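Local coordinates for penicillin binding protein 2X (Streptococcus thermophilus, PDB 5U47) that probably acts as a septal transpeptidase that cross-links peptidoglycan strands during cell division and is inactivated by beta-lactam antibiotics, at residues A30-I35 / T140-P145; P159-N162 / S167-L170. The protein carries 1 engineered substitution. All coordinates share one frame; numbering follows the deposited sequence. Where two conformers were deposited one is given.

Contact 1: A30-I35 / T140-P145; sequences AKRGTI and TSRMYP
Arg32 meets Arg142 first along 30-35, its methylene CD lying over the centre of the Arg142 guanidinium, 3.5 Å from CZ. The Arg32 chain runs straight from CG to NE, with CG anti to the backbone N (chi1 -175°), and passes across the Arg142 side chain at about a right angle, so that its hydrocarbon part, CG and CD, covers one face of that group. The two guanidinium planes stand 75° apart and do not stack. Although Arg32 NE comes within 3.7 Å of Arg142 NH2, Glu177 forms salt bridges with the NE of both arginines and would offset their like charges.

At Gly33 the backbone carbonyl is the target: Arg142 closes on O end-on, through NH1 at 2.8 Å and NH2 at 2.9 Å. Both bonds are bent, because the two N-H groups of one rigid guanidinium converge on a single oxygen, yet O lies in the guanidinium plane. A further salt bridge from NH1 to Asp46 helps fix the rotation of the group. Ile35 then sets CD1 at the edge of the Arg142 guanidinium, 3.7 Å from Arg142 NH2. Every residue that touches here is buried, and a bend at chi2 (69°) in Arg142 brings its end to the loop.

This is a buried arginine-carboxylate cluster around a main-chain carbonyl that accepts from both terminal nitrogens of one arginine, joining the loop before strand 35-36 to strand 134-143 within the PBP dimerisation-domain region.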
# COMPACT_ATOMS: atom_id res chain seq x y z
N ALA A 30 -9.04 4.81 -23.57
CA ALA A 30 -8.30 6.01 -23.23
C ALA A 30 -6.90 5.63 -22.75
O ALA A 30 -6.66 4.49 -22.32
CB ALA A 30 -9.04 6.75 -22.12
N LYS A 31 -5.98 6.58 -22.83
CA LYS A 31 -4.67 6.38 -22.29
C LYS A 31 -4.80 6.23 -20.76
O LYS A 31 -5.44 7.05 -20.09
CB LYS A 31 -3.78 7.58 -22.59
CG LYS A 31 -2.43 7.50 -21.91
CD LYS A 31 -1.62 8.75 -22.10
CE LYS A 31 -0.28 8.59 -21.39
NZ LYS A 31 0.50 9.86 -21.42
N ARG A 32 -4.21 5.18 -20.22
CA ARG A 32 -4.22 4.94 -18.79
C ARG A 32 -3.21 5.87 -18.13
O ARG A 32 -2.12 6.11 -18.66
CB ARG A 32 -3.85 3.48 -18.52
CG ARG A 32 -3.95 3.05 -17.07
CD ARG A 32 -3.69 1.55 -16.97
NE ARG A 32 -3.82 1.04 -15.60
CZ ARG A 32 -4.97 0.77 -15.00
NH1 ARG A 32 -6.14 0.99 -15.62
NH2 ARG A 32 -4.97 0.31 -13.77
N GLY A 33 -3.58 6.38 -16.96
CA GLY A 33 -2.74 7.26 -16.20
C GLY A 33 -1.41 6.62 -15.86
O GLY A 33 -1.29 5.40 -15.81
N THR A 34 -0.41 7.47 -15.66
CA THR A 34 0.92 7.04 -15.31
C THR A 34 1.01 7.01 -13.79
O THR A 34 0.42 7.85 -13.12
CB THR A 34 1.95 8.02 -15.87
OG1 THR A 34 1.94 7.93 -17.28
CG2 THR A 34 3.36 7.73 -15.39
N ILE A 35 1.76 6.04 -13.28
CA ILE A 35 2.04 5.92 -11.85
C ILE A 35 3.47 6.36 -11.68
O ILE A 35 4.39 5.80 -12.34
CB ILE A 35 1.86 4.48 -11.33
CG1 ILE A 35 0.40 4.04 -11.53
CG2 ILE A 35 2.22 4.40 -9.84
CD1 ILE A 35 0.17 2.55 -11.34
N THR A 140 -1.75 -1.26 -27.09
CA THR A 140 -1.16 -0.66 -25.91
C THR A 140 -0.77 -1.71 -24.90
O THR A 140 -1.55 -2.63 -24.62
CB THR A 140 -2.17 0.31 -25.28
OG1 THR A 140 -2.49 1.31 -26.24
CG2 THR A 140 -1.60 0.97 -24.07
N SER A 141 0.44 -1.58 -24.35
CA SER A 141 0.89 -2.43 -23.26
C SER A 141 1.33 -1.52 -22.09
O SER A 141 1.56 -0.32 -22.27
CB SER A 141 2.04 -3.35 -23.70
OG SER A 141 3.14 -2.57 -24.12
N ARG A 142 1.42 -2.10 -20.91
CA ARG A 142 1.82 -1.37 -19.72
C ARG A 142 3.30 -1.65 -19.49
O ARG A 142 3.69 -2.80 -19.44
CB ARG A 142 0.99 -1.84 -18.54
CG ARG A 142 1.04 -0.97 -17.30
CD ARG A 142 0.34 0.37 -17.52
NE ARG A 142 0.00 1.01 -16.26
CZ ARG A 142 -0.34 2.29 -16.11
NH1 ARG A 142 -0.39 3.14 -17.16
NH2 ARG A 142 -0.64 2.73 -14.92
N MET A 143 4.09 -0.59 -19.35
CA MET A 143 5.54 -0.70 -19.14
C MET A 143 5.89 -0.38 -17.67
O MET A 143 5.36 0.59 -17.12
CB MET A 143 6.26 0.28 -20.08
CG MET A 143 7.77 0.36 -19.89
SD MET A 143 8.56 1.63 -20.90
CE MET A 143 10.22 1.53 -20.22
N TYR A 144 6.79 -1.17 -17.07
CA TYR A 144 7.21 -1.01 -15.67
C TYR A 144 8.73 -0.87 -15.74
O TYR A 144 9.46 -1.86 -15.61
CB TYR A 144 6.76 -2.22 -14.83
CG TYR A 144 5.26 -2.36 -14.74
CD1 TYR A 144 4.54 -3.07 -15.70
CD2 TYR A 144 4.54 -1.77 -13.69
CE1 TYR A 144 3.15 -3.20 -15.61
CE2 TYR A 144 3.16 -1.89 -13.59
CZ TYR A 144 2.47 -2.60 -14.55
OH TYR A 144 1.10 -2.69 -14.46
N PRO A 145 9.22 0.37 -15.96
CA PRO A 145 10.64 0.61 -16.27
C PRO A 145 11.67 0.17 -15.25
O PRO A 145 12.83 -0.08 -15.63
CB PRO A 145 10.73 2.13 -16.41
CG PRO A 145 9.32 2.61 -16.55
CD PRO A 145 8.46 1.63 -15.86

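Contact 2: P159-N162 / S167-L170; sequences PIEN and SYSL
Glu161 and Tyr168 meet through complementary torsions: CG of Glu161 is anti to its backbone N (chi1 -172°), while CG of Tyr168 stands beside its own N (chi1 -76°), which carries the ring across to Glu161 on the neighbouring strand. Glu161 CB sits over one face of the ring, 4.1 Å from the centroid, in a CH-pi contact. Farther out the extended Glu161 chain crosses the ring obliquely, passing CZ with CG and the OH with its carboxylate carbon, and the carboxylate plane is only 7° from that of the ring. Pro159 CB reaches the same ring obliquely at CD2 and also touches Leu170 CD2, so Pro159, Glu161, Tyr168 and Leu170 share one face of the hairpin.

The backbones hold the register. Ile160 and Ser169 are the antiparallel hydrogen-bonded pair: Ile160 N gives a short bond of 2.8 Å to Ser169 O, and the return bond from Ser169 N to Ile160 O is longer, at 3.2 Å. Asn162 N adds a nearly straight bond to Ser167 O, 2.7 Å away. Beside it Ser167 OG packs 3.4 Å from Asn162 CB, while its own hydrogen bond goes to Asp165 in the turn.

A water bridges the opposite face, donating to Ile160 O and hydrogen-bonded to Ser169 OG at 2.6 Å. Ile160 O thus accepts from both water and backbone. Polar links are main-chain bonds and one water, while apolar packing and a CH-pi contact join the side chains, so pairing depends little on side-chain charge.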
# COMPACT_ATOMS: atom_id res chain seq x y z
N PRO A 159 -3.94 -6.21 -20.80
CA PRO A 159 -4.88 -5.94 -21.88
C PRO A 159 -6.03 -6.94 -21.85
O PRO A 159 -5.80 -8.14 -21.84
CB PRO A 159 -4.04 -6.10 -23.15
CG PRO A 159 -2.92 -7.00 -22.77
CD PRO A 159 -2.73 -6.90 -21.28
N ILE A 160 -7.26 -6.43 -21.80
CA ILE A 160 -8.46 -7.27 -21.74
C ILE A 160 -9.33 -6.99 -22.96
O ILE A 160 -9.59 -5.82 -23.29
CB ILE A 160 -9.24 -6.99 -20.43
CG1 ILE A 160 -8.37 -7.31 -19.20
CG2 ILE A 160 -10.53 -7.79 -20.38
CD1 ILE A 160 -7.94 -8.75 -19.05
N GLU A 161 -9.78 -8.05 -23.62
CA GLU A 161 -10.61 -7.93 -24.82
C GLU A 161 -12.08 -7.73 -24.45
O GLU A 161 -12.66 -8.52 -23.71
CB GLU A 161 -10.51 -9.18 -25.71
CG GLU A 161 -11.23 -9.00 -27.06
CD GLU A 161 -11.45 -10.28 -27.86
OE1 GLU A 161 -11.11 -11.40 -27.40
OE2 GLU A 161 -12.01 -10.16 -28.98
N ASN A 162 -12.68 -6.67 -25.00
CA ASN A 162 -14.11 -6.43 -24.83
C ASN A 162 -14.82 -7.35 -25.84
O ASN A 162 -14.71 -7.15 -27.06
CB ASN A 162 -14.42 -4.95 -25.06
CG ASN A 162 -15.88 -4.60 -24.83
OD1 ASN A 162 -16.79 -5.34 -25.21
ND2 ASN A 162 -16.12 -3.44 -24.23
N SER A 167 -12.54 -4.72 -28.98
CA SER A 167 -11.58 -3.71 -28.57
C SER A 167 -10.76 -4.19 -27.38
O SER A 167 -11.17 -5.08 -26.65
CB SER A 167 -12.29 -2.40 -28.19
OG SER A 167 -13.25 -2.58 -27.17
N TYR A 168 -9.61 -3.57 -27.19
CA TYR A 168 -8.76 -3.87 -26.04
C TYR A 168 -8.58 -2.65 -25.20
O TYR A 168 -8.55 -1.55 -25.71
CB TYR A 168 -7.38 -4.37 -26.47
CG TYR A 168 -7.41 -5.78 -26.96
CD1 TYR A 168 -7.84 -6.08 -28.24
CD2 TYR A 168 -7.04 -6.83 -26.12
CE1 TYR A 168 -7.88 -7.39 -28.69
CE2 TYR A 168 -7.08 -8.15 -26.57
CZ TYR A 168 -7.50 -8.42 -27.85
OH TYR A 168 -7.53 -9.70 -28.30
N SER A 169 -8.46 -2.87 -23.90
CA SER A 169 -8.17 -1.81 -22.96
C SER A 169 -7.36 -2.41 -21.82
O SER A 169 -7.44 -3.60 -21.54
CB SER A 169 -9.46 -1.17 -22.43
OG SER A 169 -10.14 -2.07 -21.58
N LEU A 170 -6.57 -1.57 -21.16
CA LEU A 170 -5.80 -2.02 -20.03
C LEU A 170 -6.68 -1.97 -18.80
O LEU A 170 -7.31 -0.94 -18.55
CB LEU A 170 -4.60 -1.11 -19.81
CG LEU A 170 -3.51 -1.16 -20.86
CD1 LEU A 170 -2.43 -0.17 -20.45
CD2 LEU A 170 -2.95 -2.57 -20.97
O HOH W 1 -11.43 -3.93 -22.82

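Contact 1 closes at Pro145 before contact 2 opens at Pro159, so the two come in series along the chain, both in the region of the PBP dimerisation domain. Their centres lie 13 Å apart on the same side of the chain's centre. Strand 134-143 of contact 1 belongs to a mixed sheet, whereas contact 2 is the separate two-stranded hairpin of 157-161 and 168-172. Leu170 joins them: its CD1 packs on Thr140 CG2 and on Arg142 CD, and its O approaches Arg32 NH1. The exposed hairpin is thereby seated on the buried arginine cluster, tying it to both the loop 30-35 and the sheet.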